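Long-range contacts in Tll1590 protein (Thermosynechococcus elongatus, PDB 6LDQ), which belongs to the glycosyltransferases of the GT-B fold, with a glycosyl transferase 4-like domain built on a Rossmann-like sheet: residues E88-F93 / S116-W121; I109-W114 / F129-T134. All blocks are in the same frame, centred on the assembly; numbering follows the deposited sequence.

Interactions 1 and 2 lie side by side, their centres about 12 Å apart. Their segments alternate along the chain: 88-93, 109-114, 116-121, 129-134. Helix 113-126 serves both. It packs on helix 90-104 in interaction 1, and it is the crossover of the beta-alpha-beta unit whose two strands, 108-112 and 130-134, pair in interaction 2. The two contacts touch directly. The W131 ring lies against G117 and G120, with W131 CZ2 3.2 Å from G117 O, and H133 approaches G117. Helix 113-126 meets helix 90-104 through W118 and V119, and strand 130-134 largely at G117 and G120, beside W121. Thus helices 90-104 and 113-126 join the middle of the sheet.

Interaction 1. Residues E88-F93 / S116-W121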
loop_
_atom_site.group_PDB
_atom_site.type_symbol
_atom_site.label_atom_id
_atom_site.label_comp_id
_atom_site.label_asym_id
_atom_site.label_seq_id
_atom_site.Cartn_x
_atom_site.Cartn_y
_atom_site.Cartn_z
ATOM N N GLU A 88 -1.554 -16.190 -5.289
ATOM C CA GLU A 88 -2.188 -16.589 -6.543
ATOM C C GLU A 88 -3.459 -15.799 -6.855
ATOM O O GLU A 88 -4.005 -15.970 -7.953
ATOM C CB GLU A 88 -2.504 -18.093 -6.533
ATOM C CG GLU A 88 -3.772 -18.501 -5.775
ATOM C CD GLU A 88 -3.897 -20.015 -5.609
ATOM O OE1 GLU A 88 -3.140 -20.749 -6.275
ATOM O OE2 GLU A 88 -4.748 -20.474 -4.813
ATOM N N THR A 89 -3.937 -14.955 -5.925
ATOM C CA THR A 89 -5.141 -14.150 -6.101
ATOM C C THR A 89 -4.859 -12.759 -6.661
ATOM O O THR A 89 -5.809 -12.074 -7.075
ATOM C CB THR A 89 -5.894 -13.984 -4.765
ATOM O OG1 THR A 89 -5.228 -13.009 -3.945
ATOM C CG2 THR A 89 -5.941 -15.298 -4.010
ATOM N N LEU A 90 -3.586 -12.357 -6.723
ATOM C CA LEU A 90 -3.112 -10.999 -6.971
ATOM C C LEU A 90 -3.373 -10.509 -8.397
ATOM O O LEU A 90 -3.749 -9.337 -8.559
ATOM C CB LEU A 90 -1.621 -10.891 -6.614
ATOM C CG LEU A 90 -1.324 -11.175 -5.134
ATOM C CD1 LEU A 90 0.069 -10.684 -4.707
ATOM C CD2 LEU A 90 -2.408 -10.545 -4.232
ATOM N N PRO A 91 -3.211 -11.338 -9.443
ATOM C CA PRO A 91 -3.631 -10.888 -10.782
ATOM C C PRO A 91 -5.094 -10.475 -10.849
ATOM O O PRO A 91 -5.434 -9.563 -11.615
ATOM C CB PRO A 91 -3.360 -12.114 -11.671
ATOM C CG PRO A 91 -2.230 -12.806 -11.003
ATOM C CD PRO A 91 -2.455 -12.610 -9.519
ATOM N N LYS A 92 -5.965 -11.132 -10.081
ATOM C CA LYS A 92 -7.360 -10.722 -10.034
ATOM C C LYS A 92 -7.513 -9.424 -9.251
ATOM O O LYS A 92 -8.322 -8.563 -9.623
ATOM C CB LYS A 92 -8.224 -11.825 -9.423
ATOM C CG LYS A 92 -8.170 -13.166 -10.172
ATOM C CD LYS A 92 -8.761 -14.307 -9.345
ATOM C CE LYS A 92 -9.545 -15.272 -10.222
ATOM N NZ LYS A 92 -9.978 -16.503 -9.482
ATOM N N PHE A 93 -6.747 -9.273 -8.162
ATOM C CA PHE A 93 -6.780 -8.020 -7.398
ATOM C C PHE A 93 -6.298 -6.856 -8.243
ATOM O O PHE A 93 -6.841 -5.742 -8.153
ATOM C CB PHE A 93 -5.952 -8.146 -6.122
ATOM C CG PHE A 93 -6.215 -7.060 -5.112
ATOM C CD1 PHE A 93 -5.652 -5.807 -5.264
ATOM C CD2 PHE A 93 -7.003 -7.307 -4.007
ATOM C CE1 PHE A 93 -5.894 -4.799 -4.336
ATOM C CE2 PHE A 93 -7.249 -6.315 -3.071
ATOM C CZ PHE A 93 -6.690 -5.064 -3.232
ATOM N N SER A 116 0.657 -6.944 -1.382
ATOM C CA SER A 116 0.159 -5.721 -2.012
ATOM C C SER A 116 1.242 -5.069 -2.867
ATOM O O SER A 116 0.942 -4.455 -3.895
ATOM C CB SER A 116 -0.327 -4.757 -0.940
ATOM O OG SER A 116 -1.183 -5.416 -0.016
ATOM N N GLY A 117 2.516 -5.238 -2.488
ATOM C CA GLY A 117 3.592 -4.618 -3.243
ATOM C C GLY A 117 3.773 -5.182 -4.631
ATOM O O GLY A 117 4.122 -4.454 -5.562
ATOM N N TRP A 118 3.592 -6.501 -4.780
ATOM C CA TRP A 118 3.469 -7.096 -6.105
ATOM C C TRP A 118 2.421 -6.353 -6.939
ATOM O O TRP A 118 2.638 -6.031 -8.114
ATOM C CB TRP A 118 3.091 -8.572 -5.950
ATOM C CG TRP A 118 3.284 -9.359 -7.199
ATOM C CD1 TRP A 118 4.438 -9.972 -7.616
ATOM C CD2 TRP A 118 2.310 -9.596 -8.211
ATOM N NE1 TRP A 118 4.223 -10.590 -8.828
ATOM C CE2 TRP A 118 2.927 -10.365 -9.216
ATOM C CE3 TRP A 118 0.972 -9.217 -8.373
ATOM C CZ2 TRP A 118 2.248 -10.785 -10.365
ATOM C CZ3 TRP A 118 0.290 -9.640 -9.516
ATOM C CH2 TRP A 118 0.932 -10.426 -10.493
ATOM N N VAL A 119 1.274 -6.080 -6.338
ATOM C CA VAL A 119 0.249 -5.314 -7.049
ATOM C C VAL A 119 0.813 -3.951 -7.442
ATOM O O VAL A 119 0.703 -3.520 -8.597
ATOM C CB VAL A 119 -1.022 -5.197 -6.187
ATOM C CG1 VAL A 119 -2.022 -4.203 -6.799
ATOM C CG2 VAL A 119 -1.675 -6.572 -5.985
ATOM N N GLY A 120 1.482 -3.282 -6.497
ATOM C CA GLY A 120 2.103 -2.004 -6.820
ATOM C C GLY A 120 3.149 -2.129 -7.909
ATOM O O GLY A 120 3.196 -1.322 -8.841
ATOM N N TRP A 121 3.982 -3.172 -7.824
ATOM C CA TRP A 121 4.989 -3.418 -8.847
ATOM C C TRP A 121 4.365 -3.600 -10.232
ATOM O O TRP A 121 4.864 -3.053 -11.223
ATOM C CB TRP A 121 5.797 -4.653 -8.448
ATOM C CG TRP A 121 6.787 -5.072 -9.439
ATOM C CD1 TRP A 121 7.754 -4.309 -10.019
ATOM C CD2 TRP A 121 6.928 -6.385 -9.974
ATOM N NE1 TRP A 121 8.499 -5.076 -10.888
ATOM C CE2 TRP A 121 8.008 -6.356 -10.878
ATOM C CE3 TRP A 121 6.242 -7.583 -9.777
ATOM C CZ2 TRP A 121 8.413 -7.478 -11.592
ATOM C CZ3 TRP A 121 6.646 -8.702 -10.486
ATOM C CH2 TRP A 121 7.726 -8.639 -11.378
#
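S116 OG is gripped by two backbone atoms. It gives its hydrogen to N112 O at the end of strand 108-112 and takes one from V13 N, just ahead of W118 and V119. Those two residues carry the contact with L90, P91 and F93, which is apolar.

L90 is its centre. L90 CB lies 3.6 Å from W118 CE3, an oblique approach to the benzene part of the indole. L90 CD1 comes alongside the root of the same side chain, 3.9 Å from W118 CB. W118 takes up this place because its CG is anti to the backbone N (chi1 -165°), which lays the indole along the N-terminal part of helix 90-104. P91 meets the far end of that ring, with P91 CG 4.0 Å from W118 CH2. The two side chains cross at about a right angle.

V119 packs next to W118 against L90. Its CG2 branch, anti to the carbonyl carbon, does the touching. V119 CG2 is 4.4 Å from L90 CB and 4.1 Å from F93 CD1. The F93 ring therefore shares a single methyl group with L90, and F93 and V119 cross at about a right angle.

The backbone of segment 88-93 is held by F93 N to T89 O, 3.1 Å. L90, F93 and V119 are buried, and P91 is exposed at the border.

The contact joins the N-terminal part of helix 90-104 to helix 113-126. V94, one residue on, also touches W118 and V119, while F93 and S116 both reach I11 of strand 8-11. W118 meets F87 in an edge-to-face ring contact and also touches V159 of helix 153-166.

Interaction 2. Residues I109-W114 / F129-T134; sequences IHTNYW and FQWLHT
Strands 109-112 and 130-134 run parallel, their directions 21° apart, with I109, H110, T111 and N112 opposite W131, L132, H133 and T134. The ladder runs I109 N to Q130 O (2.9 Å), L132 N to I109 O, T111 N to L132 O, T134 N to T111 O and Y113 N to T134 O.

On one face, W131 NE1 gives a 2.8 Å bond to T111 OG1 (158°), near the indole plane. The H133 ring has T111 O over its centre, 3.5 Å above the plane. Its ND1 also faces T111 OG1 at a doubtfully short separation. F129 lies just before strand 130-134, and I109 CD1 sits over its ring centre, a CH-pi contact of 4.1 Å to the centroid.

On the other face, H110 NE2 and T134 OG1 are hydrogen-bonded at 2.7 Å. L132 CB lies over one face of the H110 ring. Y211 OH holds H110 ND1, Y32 OH is a second partner of T134 OG1, and N112 OD1 bonds to H136 NE2.

A thiocyanate ion, probably from the crystallisation liquor, lies about 3 Å from the H133 side chain (nearest atoms). The strands and helix 113-126 form a beta-alpha-beta crossover, as in Rossmann-like GT-B domains.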
loop_
_atom_site.group_PDB
_atom_site.type_symbol
_atom_site.label_atom_id
_atom_site.label_comp_id
_atom_site.label_asym_id
_atom_site.label_seq_id
_atom_site.Cartn_x
_atom_site.Cartn_y
_atom_site.Cartn_z
ATOM N N ILE A 109 0.137 5.813 -4.863
ATOM C CA ILE A 109 -0.400 4.547 -4.400
ATOM C C ILE A 109 0.553 4.024 -3.342
ATOM O O ILE A 109 1.755 3.924 -3.597
ATOM C CB ILE A 109 -0.549 3.530 -5.547
ATOM C CG1 ILE A 109 -1.452 4.086 -6.660
ATOM C CG2 ILE A 109 -1.108 2.237 -5.003
ATOM C CD1 ILE A 109 -1.889 3.010 -7.678
ATOM N N HIS A 110 0.023 3.698 -2.163
ATOM C CA HIS A 110 0.828 3.261 -1.022
ATOM C C HIS A 110 0.416 1.836 -0.678
ATOM O O HIS A 110 -0.695 1.608 -0.194
ATOM C CB HIS A 110 0.656 4.213 0.169
ATOM C CG HIS A 110 1.494 3.862 1.365
ATOM N ND1 HIS A 110 1.507 4.630 2.512
ATOM C CD2 HIS A 110 2.332 2.820 1.599
ATOM C CE1 HIS A 110 2.323 4.082 3.398
ATOM N NE2 HIS A 110 2.841 2.985 2.867
ATOM N N THR A 111 1.318 0.886 -0.925
ATOM C CA THR A 111 1.072 -0.542 -0.790
ATOM C C THR A 111 1.578 -1.050 0.557
ATOM O O THR A 111 2.533 -0.509 1.119
ATOM C CB THR A 111 1.759 -1.290 -1.934
ATOM O OG1 THR A 111 3.124 -0.880 -2.041
ATOM C CG2 THR A 111 1.074 -0.941 -3.229
ATOM N N ASN A 112 0.904 -2.069 1.092
ATOM C CA ASN A 112 1.179 -2.579 2.430
ATOM C C ASN A 112 1.483 -4.072 2.380
ATOM O O ASN A 112 0.650 -4.854 1.920
ATOM C CB ASN A 112 0.009 -2.377 3.374
ATOM C CG ASN A 112 0.388 -2.648 4.816
ATOM O OD1 ASN A 112 1.263 -1.981 5.379
ATOM N ND2 ASN A 112 -0.271 -3.620 5.427
ATOM N N TYR A 113 2.640 -4.459 2.931
ATOM C CA TYR A 113 3.137 -5.837 2.888
ATOM C C TYR A 113 3.495 -6.284 1.471
ATOM O O TYR A 113 2.918 -5.820 0.486
ATOM C CB TYR A 113 2.124 -6.807 3.513
ATOM C CG TYR A 113 2.707 -8.174 3.835
ATOM C CD1 TYR A 113 3.863 -8.298 4.597
ATOM C CD2 TYR A 113 2.082 -9.335 3.392
ATOM C CE1 TYR A 113 4.390 -9.544 4.902
ATOM C CE2 TYR A 113 2.598 -10.579 3.679
ATOM C CZ TYR A 113 3.751 -10.680 4.439
ATOM O OH TYR A 113 4.258 -11.922 4.733
ATOM N N TRP A 114 4.429 -7.242 1.358
ATOM C CA TRP A 114 5.001 -7.548 0.049
ATOM C C TRP A 114 3.949 -7.975 -0.964
ATOM O O TRP A 114 4.114 -7.710 -2.162
ATOM C CB TRP A 114 6.105 -8.613 0.195
ATOM C CG TRP A 114 5.654 -10.013 0.470
ATOM C CD1 TRP A 114 5.527 -10.608 1.693
ATOM C CD2 TRP A 114 5.337 -11.024 -0.504
ATOM N NE1 TRP A 114 5.127 -11.930 1.541
ATOM C CE2 TRP A 114 4.995 -12.198 0.203
ATOM C CE3 TRP A 114 5.297 -11.044 -1.899
ATOM C CZ2 TRP A 114 4.645 -13.384 -0.446
ATOM C CZ3 TRP A 114 4.935 -12.217 -2.539
ATOM C CH2 TRP A 114 4.608 -13.366 -1.813
ATOM N N PHE A 129 3.086 6.754 -11.344
ATOM C CA PHE A 129 2.571 7.269 -10.088
ATOM C C PHE A 129 3.684 7.232 -9.052
ATOM O O PHE A 129 4.703 6.557 -9.229
ATOM C CB PHE A 129 1.340 6.476 -9.607
ATOM C CG PHE A 129 1.576 4.990 -9.452
ATOM C CD1 PHE A 129 1.395 4.130 -10.518
ATOM C CD2 PHE A 129 1.958 4.456 -8.229
ATOM C CE1 PHE A 129 1.614 2.744 -10.383
ATOM C CE2 PHE A 129 2.162 3.080 -8.080
ATOM C CZ PHE A 129 1.986 2.221 -9.168
ATOM N N GLN A 130 3.492 7.988 -7.971
ATOM C CA GLN A 130 4.396 7.915 -6.831
ATOM C C GLN A 130 4.031 6.684 -6.021
ATOM O O GLN A 130 2.904 6.577 -5.533
ATOM C CB GLN A 130 4.297 9.175 -5.973
ATOM C CG GLN A 130 4.410 10.473 -6.755
ATOM C CD GLN A 130 5.651 10.522 -7.620
ATOM O OE1 GLN A 130 6.750 10.217 -7.158
ATOM N NE2 GLN A 130 5.479 10.894 -8.887
ATOM N N TRP A 131 4.972 5.752 -5.879
ATOM C CA TRP A 131 4.700 4.463 -5.253
ATOM C C TRP A 131 5.478 4.374 -3.946
ATOM O O TRP A 131 6.714 4.378 -3.952
ATOM C CB TRP A 131 5.067 3.315 -6.196
ATOM C CG TRP A 131 4.881 1.942 -5.620
ATOM C CD1 TRP A 131 4.013 1.571 -4.633
ATOM C CD2 TRP A 131 5.575 0.748 -6.011
ATOM N NE1 TRP A 131 4.133 0.225 -4.375
ATOM C CE2 TRP A 131 5.083 -0.303 -5.213
ATOM C CE3 TRP A 131 6.566 0.468 -6.957
ATOM C CZ2 TRP A 131 5.550 -1.617 -5.332
ATOM C CZ3 TRP A 131 7.042 -0.848 -7.057
ATOM C CH2 TRP A 131 6.532 -1.854 -6.247
ATOM N N LEU A 132 4.759 4.314 -2.831
ATOM C CA LEU A 132 5.378 4.070 -1.539
ATOM C C LEU A 132 4.966 2.697 -1.044
ATOM O O LEU A 132 3.840 2.254 -1.268
ATOM C CB LEU A 132 4.973 5.101 -0.491
ATOM C CG LEU A 132 5.465 6.514 -0.762
ATOM C CD1 LEU A 132 4.326 7.242 -1.443
ATOM C CD2 LEU A 132 5.913 7.204 0.522
ATOM N N HIS A 133 5.872 2.043 -0.330
ATOM C CA HIS A 133 5.562 0.728 0.191
ATOM C C HIS A 133 6.007 0.617 1.636
ATOM O O HIS A 133 7.132 0.995 1.973
ATOM C CB HIS A 133 6.206 -0.370 -0.631
ATOM C CG HIS A 133 5.686 -1.708 -0.257
ATOM N ND1 HIS A 133 4.713 -2.356 -0.977
ATOM C CD2 HIS A 133 5.888 -2.450 0.850
ATOM C CE1 HIS A 133 4.411 -3.493 -0.375
ATOM N NE2 HIS A 133 5.122 -3.581 0.730
ATOM N N THR A 134 5.121 0.107 2.480
ATOM C CA THR A 134 5.446 -0.219 3.858
ATOM C C THR A 134 5.810 -1.703 3.983
ATOM O O THR A 134 5.011 -2.577 3.633
ATOM C CB THR A 134 4.286 0.123 4.780
ATOM O OG1 THR A 134 4.093 1.559 4.781
ATOM C CG2 THR A 134 4.603 -0.373 6.182
#